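Local coordinates for member of DUF4221 family (Bacteroides vulgatus, PDB 3S9J), which is of unknown function but folds as a six-bladed beta-propeller and, in its full-length form, is probably a membrane-attached lipoprotein, at residues 33-38 against 333-338; 114-119 against 168-173; 285-290 against 300-305. All blocks are in the same frame, centred on the assembly; numbering follows the deposited sequence. Where two conformers were deposited one is given.

Contact 1 of 3, residues 33-38 against 333-338; sequences QFEENG and VGREGL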
loop_
_atom_site.group_PDB
_atom_site.type_symbol
_atom_site.label_atom_id
_atom_site.label_comp_id
_atom_site.label_asym_id
_atom_site.label_seq_id
_atom_site.Cartn_x
_atom_site.Cartn_y
_atom_site.Cartn_z
ATOM N N GLN A 33 1.806 2.376 -10.583
ATOM C CA GLN A 33 1.718 2.309 -12.036
ATOM C C GLN A 33 0.535 3.172 -12.496
ATOM O O GLN A 33 -0.523 3.221 -11.846
ATOM C CB GLN A 33 1.572 0.845 -12.482
ATOM C CG GLN A 33 1.591 0.599 -13.977
ATOM C CD GLN A 33 0.205 0.607 -14.631
ATOM O OE1 GLN A 33 -0.772 1.041 -14.023
ATOM N NE2 GLN A 33 0.126 0.118 -15.881
ATOM N N PHE A 34 0.719 3.817 -13.649
ATOM C CA PHE A 34 -0.329 4.601 -14.285
ATOM C C PHE A 34 -0.124 4.644 -15.800
ATOM O O PHE A 34 0.956 4.345 -16.291
ATOM C CB PHE A 34 -0.402 6.010 -13.698
ATOM C CG PHE A 34 0.747 6.902 -14.068
ATOM C CD1 PHE A 34 1.929 6.846 -13.372
ATOM C CD2 PHE A 34 0.628 7.834 -15.087
ATOM C CE1 PHE A 34 2.995 7.651 -13.700
ATOM C CE2 PHE A 34 1.674 8.658 -15.426
ATOM C CZ PHE A 34 2.880 8.588 -14.714
ATOM N N GLU A 35 -1.205 4.974 -16.499
ATOM C CA GLU A 35 -1.187 5.190 -17.934
ATOM C C GLU A 35 -1.322 6.654 -18.256
ATOM O O GLU A 35 -2.079 7.357 -17.604
ATOM C CB GLU A 35 -2.331 4.423 -18.580
ATOM C CG GLU A 35 -2.259 2.897 -18.381
ATOM C CD GLU A 35 -2.133 2.105 -19.642
ATOM O OE1 GLU A 35 -2.082 2.706 -20.736
ATOM O OE2 GLU A 35 -2.099 0.860 -19.564
ATOM N N GLU A 36 -0.568 7.099 -19.263
ATOM C CA GLU A 36 -0.637 8.451 -19.763
ATOM C C GLU A 36 -0.190 8.469 -21.224
ATOM O O GLU A 36 0.787 7.824 -21.599
ATOM C CB GLU A 36 0.231 9.387 -18.938
ATOM C CG GLU A 36 -0.002 10.873 -19.246
ATOM C CD GLU A 36 0.744 11.845 -18.340
ATOM O OE1 GLU A 36 1.195 11.433 -17.249
ATOM O OE2 GLU A 36 0.891 13.042 -18.723
ATOM N N ASN A 37 -0.936 9.191 -22.049
ATOM C CA ASN A 37 -0.608 9.356 -23.459
ATOM C C ASN A 37 -0.404 8.021 -24.179
ATOM O O ASN A 37 0.463 7.912 -25.030
ATOM C CB ASN A 37 0.653 10.215 -23.606
ATOM C CG ASN A 37 0.496 11.611 -23.004
ATOM O OD1 ASN A 37 -0.579 12.207 -23.059
ATOM N ND2 ASN A 37 1.581 12.128 -22.428
ATOM N N GLY A 38 -1.165 6.998 -23.806
ATOM C CA GLY A 38 -1.090 5.694 -24.482
ATOM C C GLY A 38 0.010 4.745 -24.029
ATOM O O GLY A 38 0.171 3.691 -24.632
ATOM N N VAL A 333 1.005 -3.700 -10.449
ATOM C CA VAL A 333 0.427 -4.413 -11.597
ATOM C C VAL A 333 0.625 -3.543 -12.831
ATOM O O VAL A 333 0.234 -2.370 -12.839
ATOM C CB VAL A 333 -1.062 -4.674 -11.410
ATOM C CG1 VAL A 333 -1.668 -5.371 -12.693
ATOM C CG2 VAL A 333 -1.304 -5.533 -10.153
ATOM N N GLY A 334 1.253 -4.113 -13.855
ATOM C CA GLY A 334 1.423 -3.491 -15.160
ATOM C C GLY A 334 0.596 -4.195 -16.211
ATOM O O GLY A 334 -0.064 -5.192 -15.929
ATOM N N ARG A 335 0.647 -3.691 -17.437
ATOM C CA ARG A 335 -0.062 -4.351 -18.555
ATOM C C ARG A 335 0.235 -5.839 -18.667
ATOM O O ARG A 335 -0.676 -6.624 -18.917
ATOM C CB ARG A 335 0.281 -3.668 -19.873
ATOM C CG ARG A 335 -0.264 -2.261 -20.003
ATOM C CD ARG A 335 0.338 -1.602 -21.259
ATOM N NE ARG A 335 -0.218 -0.282 -21.490
ATOM C CZ ARG A 335 -0.006 0.459 -22.579
ATOM N NH1 ARG A 335 0.767 0.035 -23.567
ATOM N NH2 ARG A 335 -0.591 1.633 -22.680
ATOM N N GLU A 336 1.499 -6.235 -18.487
ATOM C CA GLU A 336 1.931 -7.609 -18.713
ATOM C C GLU A 336 1.732 -8.558 -17.540
ATOM O O GLU A 336 1.773 -9.800 -17.710
ATOM C CB GLU A 336 3.402 -7.637 -19.120
ATOM C CG GLU A 336 3.695 -7.014 -20.494
ATOM C CD GLU A 336 2.918 -7.664 -21.634
ATOM O OE1 GLU A 336 2.681 -8.891 -21.613
ATOM O OE2 GLU A 336 2.526 -6.928 -22.552
ATOM N N GLY A 337 1.568 -7.996 -16.349
ATOM C CA GLY A 337 1.355 -8.821 -15.162
ATOM C C GLY A 337 1.685 -8.150 -13.844
ATOM O O GLY A 337 1.716 -6.916 -13.744
ATOM N N LEU A 338 1.950 -8.990 -12.843
ATOM C CA LEU A 338 2.305 -8.546 -11.501
ATOM C C LEU A 338 3.797 -8.436 -11.367
ATOM O O LEU A 338 4.543 -9.439 -11.523
ATOM C CB LEU A 338 1.765 -9.527 -10.454
ATOM C CG LEU A 338 2.143 -9.291 -8.985
ATOM C CD1 LEU A 338 1.617 -7.940 -8.483
ATOM C CD2 LEU A 338 1.672 -10.465 -8.109
HETATM O O HOH W 1 -2.010 -1.204 -11.895
HETATM O O HOH W 2 1.474 1.350 -26.089
#

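Contact 2 of 3, residues 114-119 against 168-173; sequences RNYNFQ and ASQDLR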
loop_
_atom_site.group_PDB
_atom_site.type_symbol
_atom_site.label_atom_id
_atom_site.label_comp_id
_atom_site.label_asym_id
_atom_site.label_seq_id
_atom_site.Cartn_x
_atom_site.Cartn_y
_atom_site.Cartn_z
ATOM N N ARG A 114 -3.182 23.573 -5.324
ATOM C CA ARG A 114 -3.808 23.947 -4.066
ATOM C C ARG A 114 -3.263 23.197 -2.873
ATOM O O ARG A 114 -2.864 22.061 -2.984
ATOM C CB ARG A 114 -5.298 23.704 -4.143
ATOM C CG ARG A 114 -5.972 24.715 -5.004
ATOM C CD ARG A 114 -7.436 24.679 -4.831
ATOM N NE ARG A 114 -7.847 24.717 -3.434
ATOM C CZ ARG A 114 -9.119 24.616 -3.074
ATOM N NH1 ARG A 114 -10.025 24.456 -4.025
ATOM N NH2 ARG A 114 -9.474 24.646 -1.794
ATOM N N ASN A 115 -3.247 23.882 -1.722
ATOM C CA ASN A 115 -2.986 23.241 -0.424
ATOM C C ASN A 115 -4.322 23.064 0.295
ATOM O O ASN A 115 -5.174 23.955 0.220
ATOM C CB ASN A 115 -2.109 24.125 0.443
ATOM C CG ASN A 115 -0.684 24.186 -0.031
ATOM O OD1 ASN A 115 -0.077 23.170 -0.395
ATOM N ND2 ASN A 115 -0.113 25.383 0.033
ATOM N N TYR A 116 -4.520 21.934 0.953
ATOM C CA TYR A 116 -5.686 21.669 1.762
ATOM C C TYR A 116 -5.266 21.297 3.180
ATOM O O TYR A 116 -4.469 20.402 3.376
ATOM C CB TYR A 116 -6.482 20.492 1.234
ATOM C CG TYR A 116 -6.865 20.553 -0.224
ATOM C CD1 TYR A 116 -6.023 20.030 -1.196
ATOM C CD2 TYR A 116 -8.093 21.071 -0.627
ATOM C CE1 TYR A 116 -6.355 20.060 -2.538
ATOM C CE2 TYR A 116 -8.453 21.081 -1.975
ATOM C CZ TYR A 116 -7.580 20.578 -2.931
ATOM O OH TYR A 116 -7.913 20.573 -4.255
ATOM N N ASN A 117 -5.888 21.923 4.169
ATOM C CA ASN A 117 -5.790 21.453 5.546
ATOM C C ASN A 117 -6.650 20.223 5.717
ATOM O O ASN A 117 -7.811 20.204 5.306
ATOM C CB ASN A 117 -6.227 22.566 6.503
ATOM C CG ASN A 117 -6.180 22.154 7.963
ATOM O OD1 ASN A 117 -5.106 21.866 8.490
ATOM N ND2 ASN A 117 -7.351 22.114 8.626
ATOM N N PHE A 118 -6.095 19.162 6.302
ATOM C CA PHE A 118 -6.863 17.922 6.494
ATOM C C PHE A 118 -6.758 17.543 7.967
ATOM O O PHE A 118 -5.713 17.108 8.461
ATOM C CB PHE A 118 -6.379 16.773 5.576
ATOM C CG PHE A 118 -7.358 15.592 5.417
ATOM C CD1 PHE A 118 -7.935 14.950 6.512
ATOM C CD2 PHE A 118 -7.593 15.043 4.161
ATOM C CE1 PHE A 118 -8.763 13.845 6.347
ATOM C CE2 PHE A 118 -8.420 13.941 3.982
ATOM C CZ PHE A 118 -9.014 13.334 5.083
ATOM N N GLN A 119 -7.862 17.742 8.669
ATOM C CA GLN A 119 -7.982 17.369 10.079
ATOM C C GLN A 119 -9.343 16.738 10.197
ATOM O O GLN A 119 -10.144 16.763 9.239
ATOM C CB GLN A 119 -7.909 18.617 10.962
ATOM C CG GLN A 119 -6.534 19.270 10.974
ATOM C CD GLN A 119 -6.548 20.616 11.707
ATOM O OE1 GLN A 119 -7.364 21.507 11.420
ATOM N NE2 GLN A 119 -5.636 20.766 12.659
ATOM N N ALA A 168 -12.067 8.428 5.449
ATOM C CA ALA A 168 -12.593 9.778 5.359
ATOM C C ALA A 168 -12.282 10.277 3.966
ATOM O O ALA A 168 -11.384 9.752 3.315
ATOM C CB ALA A 168 -11.973 10.682 6.382
ATOM N N SER A 169 -13.054 11.265 3.500
ATOM C CA SER A 169 -12.786 11.859 2.190
ATOM C C SER A 169 -12.635 13.354 2.339
ATOM O O SER A 169 -13.126 13.931 3.297
ATOM C CB SER A 169 -13.895 11.548 1.192
ATOM O OG SER A 169 -15.098 12.253 1.525
ATOM N N GLN A 170 -11.918 13.956 1.410
ATOM C CA GLN A 170 -11.807 15.398 1.337
ATOM C C GLN A 170 -12.191 15.875 -0.045
ATOM O O GLN A 170 -11.714 15.359 -1.063
ATOM C CB GLN A 170 -10.373 15.845 1.686
ATOM C CG GLN A 170 -10.249 17.363 1.684
ATOM C CD GLN A 170 -9.018 17.853 2.359
ATOM O OE1 GLN A 170 -7.913 17.327 2.120
ATOM N NE2 GLN A 170 -9.171 18.862 3.194
ATOM N N ASP A 171 -13.065 16.882 -0.093
ATOM C CA ASP A 171 -13.540 17.424 -1.342
ATOM C C ASP A 171 -12.430 18.278 -1.917
ATOM O O ASP A 171 -11.948 19.201 -1.269
ATOM C CB ASP A 171 -14.815 18.229 -1.086
ATOM C CG ASP A 171 -15.483 18.660 -2.352
ATOM O OD1 ASP A 171 -14.907 19.493 -3.053
ATOM O OD2 ASP A 171 -16.545 18.115 -2.695
ATOM N N LEU A 172 -12.044 18.004 -3.157
ATOM C CA LEU A 172 -10.928 18.720 -3.776
ATOM C C LEU A 172 -11.304 20.134 -4.270
ATOM O O LEU A 172 -10.446 20.912 -4.658
ATOM C CB LEU A 172 -10.362 17.873 -4.915
ATOM C CG LEU A 172 -9.779 16.517 -4.473
ATOM C CD1 LEU A 172 -9.491 15.633 -5.681
ATOM C CD2 LEU A 172 -8.522 16.725 -3.598
ATOM N N ARG A 173 -12.585 20.482 -4.224
ATOM C CA ARG A 173 -12.969 21.879 -4.470
ATOM C C ARG A 173 -13.048 22.655 -3.158
ATOM O O ARG A 173 -12.457 23.707 -3.021
ATOM C CB ARG A 173 -14.286 21.996 -5.198
ATOM C CG ARG A 173 -14.621 23.487 -5.444
ATOM C CD ARG A 173 -15.793 23.721 -6.245
ATOM N NE ARG A 173 -16.133 25.153 -6.244
ATOM C CZ ARG A 173 -15.533 26.083 -6.989
ATOM N NH1 ARG A 173 -14.535 25.754 -7.817
ATOM N NH2 ARG A 173 -15.921 27.348 -6.918
#

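Contact 3 of 3, residues 285-290 against 300-305; sequences MPYKLA and KGKEFS. With FMT (formic acid), chain K.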
loop_
_atom_site.group_PDB
_atom_site.type_symbol
_atom_site.label_atom_id
_atom_site.label_comp_id
_atom_site.label_asym_id
_atom_site.label_seq_id
_atom_site.Cartn_x
_atom_site.Cartn_y
_atom_site.Cartn_z
HETATM N N MSE A 285 4.749 -15.558 5.541
HETATM C CA MSE A 285 4.904 -16.832 6.235
HETATM C C MSE A 285 5.493 -16.626 7.614
HETATM O O MSE A 285 6.152 -15.612 7.871
HETATM C CB MSE A 285 5.799 -17.757 5.439
HETATM C CG MSE A 285 5.280 -18.085 4.027
HETATM SE SE MSE A 285 3.592 -19.005 3.991
HETATM C CE MSE A 285 2.376 -17.529 3.635
ATOM N N PRO A 286 5.328 -17.630 8.503
ATOM C CA PRO A 286 5.892 -17.445 9.826
ATOM C C PRO A 286 7.411 -17.332 9.838
ATOM O O PRO A 286 8.107 -17.976 9.024
ATOM C CB PRO A 286 5.448 -18.702 10.591
ATOM C CG PRO A 286 4.349 -19.319 9.789
ATOM C CD PRO A 286 4.606 -18.898 8.364
ATOM N N TYR A 287 7.904 -16.560 10.813
ATOM C CA TYR A 287 9.323 -16.308 10.969
ATOM C C TYR A 287 9.616 -16.011 12.426
ATOM O O TYR A 287 8.709 -15.680 13.220
ATOM C CB TYR A 287 9.632 -15.066 10.127
ATOM C CG TYR A 287 11.075 -14.789 9.770
ATOM C CD1 TYR A 287 11.628 -15.338 8.654
ATOM C CD2 TYR A 287 11.844 -13.925 10.539
ATOM C CE1 TYR A 287 12.947 -15.073 8.301
ATOM C CE2 TYR A 287 13.151 -13.639 10.200
ATOM C CZ TYR A 287 13.688 -14.207 9.062
ATOM O OH TYR A 287 14.976 -13.937 8.673
ATOM N N LYS A 288 10.881 -16.124 12.788
ATOM C CA LYS A 288 11.351 -15.719 14.090
ATOM C C LYS A 288 12.530 -14.772 13.883
ATOM O O LYS A 288 13.559 -15.182 13.373
ATOM C CB LYS A 288 11.781 -16.911 14.925
ATOM C CG LYS A 288 11.678 -16.692 16.369
ATOM C CD LYS A 288 10.177 -16.744 16.849
ATOM C CE LYS A 288 10.095 -16.426 18.333
ATOM N NZ LYS A 288 8.718 -16.441 18.913
ATOM N N LEU A 289 12.351 -13.526 14.307
ATOM C CA LEU A 289 13.384 -12.473 14.169
ATOM C C LEU A 289 14.649 -12.861 14.894
ATOM O O LEU A 289 14.636 -13.084 16.099
ATOM C CB LEU A 289 12.872 -11.133 14.734
ATOM C CG LEU A 289 13.644 -9.846 14.388
ATOM C CD1 LEU A 289 13.174 -9.329 13.055
ATOM C CD2 LEU A 289 13.373 -8.844 15.499
ATOM N N ALA A 290 15.762 -12.941 14.164
ATOM C CA ALA A 290 17.045 -13.306 14.748
ATOM C C ALA A 290 17.688 -12.077 15.427
ATOM O O ALA A 290 17.361 -10.936 15.086
ATOM C CB ALA A 290 17.995 -13.888 13.665
ATOM N N LYS A 300 14.681 -9.694 5.690
ATOM C CA LYS A 300 14.988 -9.951 4.279
ATOM C C LYS A 300 14.725 -11.415 3.955
ATOM O O LYS A 300 14.485 -11.766 2.813
ATOM C CB LYS A 300 16.443 -9.610 3.973
ATOM C CG LYS A 300 16.884 -8.215 4.387
ATOM C CD LYS A 300 15.976 -7.135 3.934
ATOM C CE LYS A 300 16.595 -5.781 4.292
ATOM N NZ LYS A 300 15.758 -4.725 3.797
ATOM N N GLY A 301 14.773 -12.292 4.968
ATOM C CA GLY A 301 14.540 -13.710 4.740
ATOM C C GLY A 301 13.109 -14.201 4.883
ATOM O O GLY A 301 12.864 -15.398 4.732
ATOM N N LYS A 302 12.159 -13.301 5.136
ATOM C CA LYS A 302 10.779 -13.734 5.368
ATOM C C LYS A 302 10.161 -14.263 4.073
ATOM O O LYS A 302 10.227 -13.626 3.043
ATOM C CB LYS A 302 9.927 -12.620 6.003
ATOM C CG LYS A 302 8.659 -13.180 6.693
ATOM C CD LYS A 302 7.935 -12.083 7.481
ATOM C CE LYS A 302 6.846 -12.691 8.384
ATOM N NZ LYS A 302 5.916 -11.682 9.050
ATOM N N GLU A 303 9.625 -15.466 4.122
ATOM C CA GLU A 303 8.970 -16.033 2.953
ATOM C C GLU A 303 7.570 -15.469 2.818
ATOM O O GLU A 303 7.003 -14.934 3.789
ATOM C CB GLU A 303 8.949 -17.541 3.052
ATOM C CG GLU A 303 10.358 -18.119 3.055
ATOM C CD GLU A 303 10.415 -19.563 3.472
ATOM O OE1 GLU A 303 9.666 -19.954 4.408
ATOM O OE2 GLU A 303 11.242 -20.286 2.869
ATOM N N PHE A 304 7.034 -15.552 1.612
ATOM C CA PHE A 304 5.683 -15.053 1.351
ATOM C C PHE A 304 5.011 -15.819 0.241
ATOM O O PHE A 304 5.632 -16.614 -0.478
ATOM C CB PHE A 304 5.700 -13.546 1.037
ATOM C CG PHE A 304 6.370 -13.190 -0.252
ATOM C CD1 PHE A 304 7.768 -13.125 -0.324
ATOM C CD2 PHE A 304 5.621 -12.870 -1.381
ATOM C CE1 PHE A 304 8.419 -12.785 -1.505
ATOM C CE2 PHE A 304 6.259 -12.541 -2.573
ATOM C CZ PHE A 304 7.669 -12.493 -2.627
ATOM N N SER A 305 3.706 -15.623 0.127
ATOM C CA SER A 305 2.962 -16.150 -0.973
ATOM C C SER A 305 2.083 -15.058 -1.559
ATOM O O SER A 305 1.855 -14.022 -0.941
ATOM C CB SER A 305 2.100 -17.344 -0.533
ATOM O OG SER A 305 1.067 -16.947 0.342
HETATM C C FMT K . 16.574 -4.075 0.582
HETATM O O1 FMT K . 16.359 -5.118 1.265
HETATM O O2 FMT K . 16.519 -2.923 1.038
HETATM O O HOH W 3 9.344 -17.188 6.497
#

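Contact 1 of 3, residues 33-38 against 333-338
Residues 33-38 and 333-338 face each other without forming a continuous sheet: the backbones come nearest at Gln33 and Gly334, whose CA atoms are 6.6 Å apart. This is a junction between two neighbouring blades of the six-bladed propeller. Each side is a beta hairpin. Asn37 and Gly38 have the backbone angles of a type I' turn, while Arg335 and Glu336 form the bend between Gly334 and Gly337. From that bend Arg335 reaches across with its chain extended from CG to NE, and it takes hold of Glu35 side-on. NH2 of Arg335 meets OE1 of Glu35 at 2.7 Å, and NE of Arg335 meets OE2 of Glu35 at 2.9 Å, both nearly straight. Both carboxylate oxygens lie in the guanidinium plane, yet the two flat groups are turned 33° apart, and NE approaches OE2 from above the carboxylate plane. OE2 is also bonded to Tyr275 OH, a second grip that probably limits the carboxylate's rotation. Without the guanidinium, as with an alanine at Arg335, the Glu35 carboxylate would probably lose its countercharge across the junction and Gly38 O its protein donor there. Further along, the Gln33 chain, with CG anti to the backbone N (chi1 -175°), lies against the backbone of the other strand, its CG 3.5 Å from Val333 O. Lys274 NZ donates to OE1 of Gln33, whereas NE2 is hydrogen-bonded to Tyr275 OH and Glu40 OE1; Glu40 also receives the backbone N of Arg335, so one carboxylate ties the two hairpins together. NH2 of Arg335 makes its other bond, 2.9 Å long, to Gly38 O, arriving above the carbonyl plane. A water then bridges the same pair of residues, donating to Gly38 O at 3.0 Å and accepting from Arg335 NH1 at 2.9 Å.

Contact 2 of 3, residues 114-119 against 168-173
Two successive propeller blades meet where Tyr116, on the outermost strand 112-117, and Phe118 just past its end pack on Gln170 of strand 165-171 and on Leu172 just after it. The segments of strand run at 139° to one another and their axes come no nearer than 9.4 Å, so side chains fill the gap between them. Gln170 is the central piece. Its CG is anti to the backbone N (chi1 -177°) and the chain is extended beyond, which carries the amide across to Asn117 O, with NE2 2.8 Å from that oxygen. NE2 approaches from above the carbonyl plane of Asn117, and its second partner is Gly175 O, so two backbone carbonyls hold the amide. On one side of the Gln170 chain is Tyr116 CB, 3.6 Å from OE1 of Gln170; the Phe118 side chain slides past that of Gln170 in the opposite direction, the ring plane 70° from the amide. Phe118 has a second conformer, so the finer detail of that ring is doubtful. The Tyr116 phenol is firmer: OH donates to Leu172 O at 2.6 Å, in the carbonyl plane and on a lone pair. The Leu172 side chain crosses that of Tyr116 at about a right angle, with Leu172 CD2 4.0 Å from Tyr116 CZ. Arg114, modelled in two conformers, in one donates from NH1 to Arg173 O at 2.7 Å, one face of its guanidinium meeting the rim of the Tyr116 ring at CE2. At that end Asp171 OD1 accepts from Arg173 N, an Asx turn. Around the junction, strand 102-106 contributes Leu103 against both Tyr116 and Gln170. Val177 of strand 177-183 touches Phe118 and Gln170, while Ile145 of strand 144-148 packs on Gln170 and Tyr92, from a loop, meets Tyr116 and Leu172.

Contact 3 of 3, residues 285-290 against 300-305
The Tyr287 ring leans obliquely on the backbone of Gly301 and Lys302, its CE1 3.5 Å from Gly301 C, and an ordered water lies in the ring plane at its edge. That water takes the Glu303 N-H at 2.9 Å and donates to Pro286 O, bridging the two segments beside the ring. The contact lies within one propeller blade, where the long loop between strands 278-284 and 304-309 leaves the first strand and folds back to enter the second. Its single direct hydrogen bond across runs from Met285 N to Glu303 O, 2.9 Å and nearly straight, with the donor above the carbonyl plane; it continues the antiparallel pairing of the two strands, in which Ser305 bonds to Ala283. Tyr287 OH is taken by Glu293, farther round the same loop, which ties down the ring's hydroxyl end near Gly301. A CB on that glycine would come only 3.1 Å from Tyr287 OH. The Lys302 chain passes the base of the Tyr287 side chain. Its CG is anti to the backbone N (chi1 -160°) and the rest of the chain is extended, so Lys302 CG lies 4.0 Å from Tyr287 CB and CE comes 3.0 Å from Met285 O. Lys302 is a buried residue, and its NZ pairs with Glu284 and donates to the carbonyls of Asn262 and Asn264, by the end of helix 255-263. Earlier in the same segment, Lys300 NZ donates at 2.6 Å to O1 of a formate, probably from the crystallisation liquor, that Tyr26 and Leu345 also bind. Met285 is selenomethionine, and its chain, bent at chi2 and chi3, doubles back past Glu303 CB to put CE 3.6 Å from Ser305 OG, a hydroxyl bonded in turn to Glu318.

All three contacts lie away from the propeller's centre and are partly buried, but they join different elements. Contacts 1 and 2 each join two neighbouring blades, whereas contact 3 closes the loop between adjacent strands of a single blade. Charge dominates contact 1, where a salt bridge from a turn arginine to a strand glutamate, with an ordered water beside it, links two hairpins. Contact 2 relies on side chains that reach backbone carbonyls and on aromatic and aliphatic packing. In contact 3 a backbone bond prolongs the strand pairing, and the buried lysine finds its countercharge outside the two segments. Contacts 2 and 3 are on opposite sides of the chain's centre, their centres about 39 Å apart.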